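Replication initiation and membrane attachment protein (Geobacillus stearothermophilus 10, PDB 5WTN) probably takes part in starting DNA replication as a tetrameric primosomal protein that forms a complex with a primosomal re-initiation protein. Local coordinates at residues A[205-208]-A[209-212]. Numbering follows the deposited sequence.
Sequences VFDF and ELFF
Phe206 turns the edge of its ring toward the face of Phe211 in an offset edge-to-face pair, the planes at 66° and the ring centroids 5.4 Å apart. Phe206 CZ makes the near approach, 3.5 Å from Phe211 CD2. Phe208 CG also lies at the Phe206 edge, and Phe206 CD2 sits over the centre of one Phe208 face. Phe211 CD1 stands over one face of Phe212, toward the rim, and Phe212 CE1 at the Phe211 edge. Phe208 and Phe212, one helical turn apart, run alongside each other, their planes modestly tilted and displaced until little of one ring covers the other; Phe208 CD1 meets Phe212 CE2 at 3.5 Å. In both, CG stands beside the backbone N (each chi1 -76°), which sends the two rings along the same flank. With the Phe212 ring cut back to an alanine, CB and CD1 of Phe208 would probably lose this neighbour and that ring be freer to turn. The backbone here starts helix 208-217, with Asp207 as its N-cap: OD2 accepts from Leu210 N at 3.1 Å, nearly straight at 173°, the donor well above the carboxylate plane. Backbone hydrogen bonds follow, from Phe211 N to Asp207 O (3.2 Å) and Phe212 N to Phe208 O (2.8 Å). Both acids probably suit the helix dipole, but Asp207 OD2 and Glu209 OE1, 4.4 Å apart, would tend to repel each other. Ile233 of helix 227-240 packs on Phe206 and Phe211, and Lys230 makes a cation-pi contact with Phe208.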
loop_
_atom_site.group_PDB
_atom_site.type_symbol
_atom_site.label_atom_id
_atom_site.label_comp_id
_atom_site.label_asym_id
_atom_site.label_seq_id
_atom_site.Cartn_x
_atom_site.Cartn_y
_atom_site.Cartn_z
ATOM N N VAL A 205 22.652 -1.557 32.801
ATOM C CA VAL A 205 21.371 -1.425 33.500
ATOM C C VAL A 205 21.231 -2.435 34.658
ATOM O O VAL A 205 20.362 -2.284 35.526
ATOM C CB VAL A 205 20.142 -1.566 32.545
ATOM C CG1 VAL A 205 20.196 -0.550 31.414
ATOM C CG2 VAL A 205 20.043 -2.974 31.987
ATOM N N PHE A 206 22.076 -3.468 34.647
ATOM C CA PHE A 206 22.008 -4.549 35.626
ATOM C C PHE A 206 23.395 -5.086 35.968
ATOM O O PHE A 206 24.204 -5.322 35.064
ATOM C CB PHE A 206 21.162 -5.698 35.060
ATOM C CG PHE A 206 21.047 -6.879 35.983
ATOM C CD1 PHE A 206 20.163 -6.851 37.054
ATOM C CD2 PHE A 206 21.816 -8.012 35.784
ATOM C CE1 PHE A 206 20.048 -7.925 37.902
ATOM C CE2 PHE A 206 21.707 -9.096 36.641
ATOM C CZ PHE A 206 20.825 -9.050 37.700
ATOM N N ASP A 207 23.661 -5.365 37.243
ATOM C CA ASP A 207 25.017 -5.766 37.581
ATOM C C ASP A 207 25.161 -7.273 37.482
ATOM O O ASP A 207 24.855 -7.997 38.420
ATOM C CB ASP A 207 25.304 -5.329 39.019
ATOM C CG ASP A 207 26.739 -5.613 39.463
ATOM O OD1 ASP A 207 27.123 -5.090 40.534
ATOM O OD2 ASP A 207 27.486 -6.346 38.764
ATOM N N PHE A 208 25.761 -7.731 36.395
ATOM C CA PHE A 208 25.905 -9.158 36.187
ATOM C C PHE A 208 27.055 -9.730 36.999
ATOM O O PHE A 208 27.022 -10.893 37.390
ATOM C CB PHE A 208 26.123 -9.471 34.718
ATOM C CG PHE A 208 24.884 -9.376 33.884
ATOM C CD1 PHE A 208 24.056 -10.477 33.723
ATOM C CD2 PHE A 208 24.562 -8.201 33.230
ATOM C CE1 PHE A 208 22.929 -10.398 32.943
ATOM C CE2 PHE A 208 23.437 -8.118 32.440
ATOM C CZ PHE A 208 22.615 -9.211 32.300
ATOM N N GLU A 209 28.083 -8.920 37.223
ATOM C CA GLU A 209 29.244 -9.361 37.981
ATOM C C GLU A 209 28.785 -9.890 39.347
ATOM O O GLU A 209 29.089 -11.032 39.721
ATOM C CB GLU A 209 30.233 -8.206 38.149
ATOM C CG GLU A 209 31.639 -8.616 38.603
ATOM C CD GLU A 209 32.297 -7.565 39.493
ATOM O OE1 GLU A 209 31.878 -6.386 39.431
ATOM O OE2 GLU A 209 33.224 -7.919 40.260
ATOM N N LEU A 210 28.029 -9.069 40.070
ATOM C CA LEU A 210 27.490 -9.465 41.363
ATOM C C LEU A 210 26.538 -10.649 41.212
ATOM O O LEU A 210 26.630 -11.635 41.951
ATOM C CB LEU A 210 26.758 -8.292 42.000
ATOM C CG LEU A 210 26.268 -8.574 43.412
ATOM C CD1 LEU A 210 27.466 -8.789 44.320
ATOM C CD2 LEU A 210 25.378 -7.452 43.930
ATOM N N PHE A 211 25.634 -10.537 40.242
ATOM C CA PHE A 211 24.604 -11.538 39.978
ATOM C C PHE A 211 25.188 -12.933 39.802
ATOM O O PHE A 211 24.736 -13.883 40.434
ATOM C CB PHE A 211 23.816 -11.127 38.736
ATOM C CG PHE A 211 22.876 -12.176 38.234
ATOM C CD1 PHE A 211 23.269 -13.073 37.249
ATOM C CD2 PHE A 211 21.586 -12.268 38.736
ATOM C CE1 PHE A 211 22.389 -14.053 36.786
ATOM C CE2 PHE A 211 20.710 -13.247 38.275
ATOM C CZ PHE A 211 21.114 -14.137 37.303
ATOM N N PHE A 212 26.192 -13.047 38.941
ATOM C CA PHE A 212 26.819 -14.332 38.651
ATOM C C PHE A 212 27.635 -14.843 39.821
ATOM O O PHE A 212 27.883 -16.043 39.930
ATOM C CB PHE A 212 27.710 -14.237 37.419
ATOM C CG PHE A 212 26.951 -14.201 36.129
ATOM C CD1 PHE A 212 26.079 -15.228 35.800
ATOM C CD2 PHE A 212 27.113 -13.145 35.236
ATOM C CE1 PHE A 212 25.369 -15.202 34.604
ATOM C CE2 PHE A 212 26.416 -13.110 34.038
ATOM C CZ PHE A 212 25.543 -14.137 33.723
#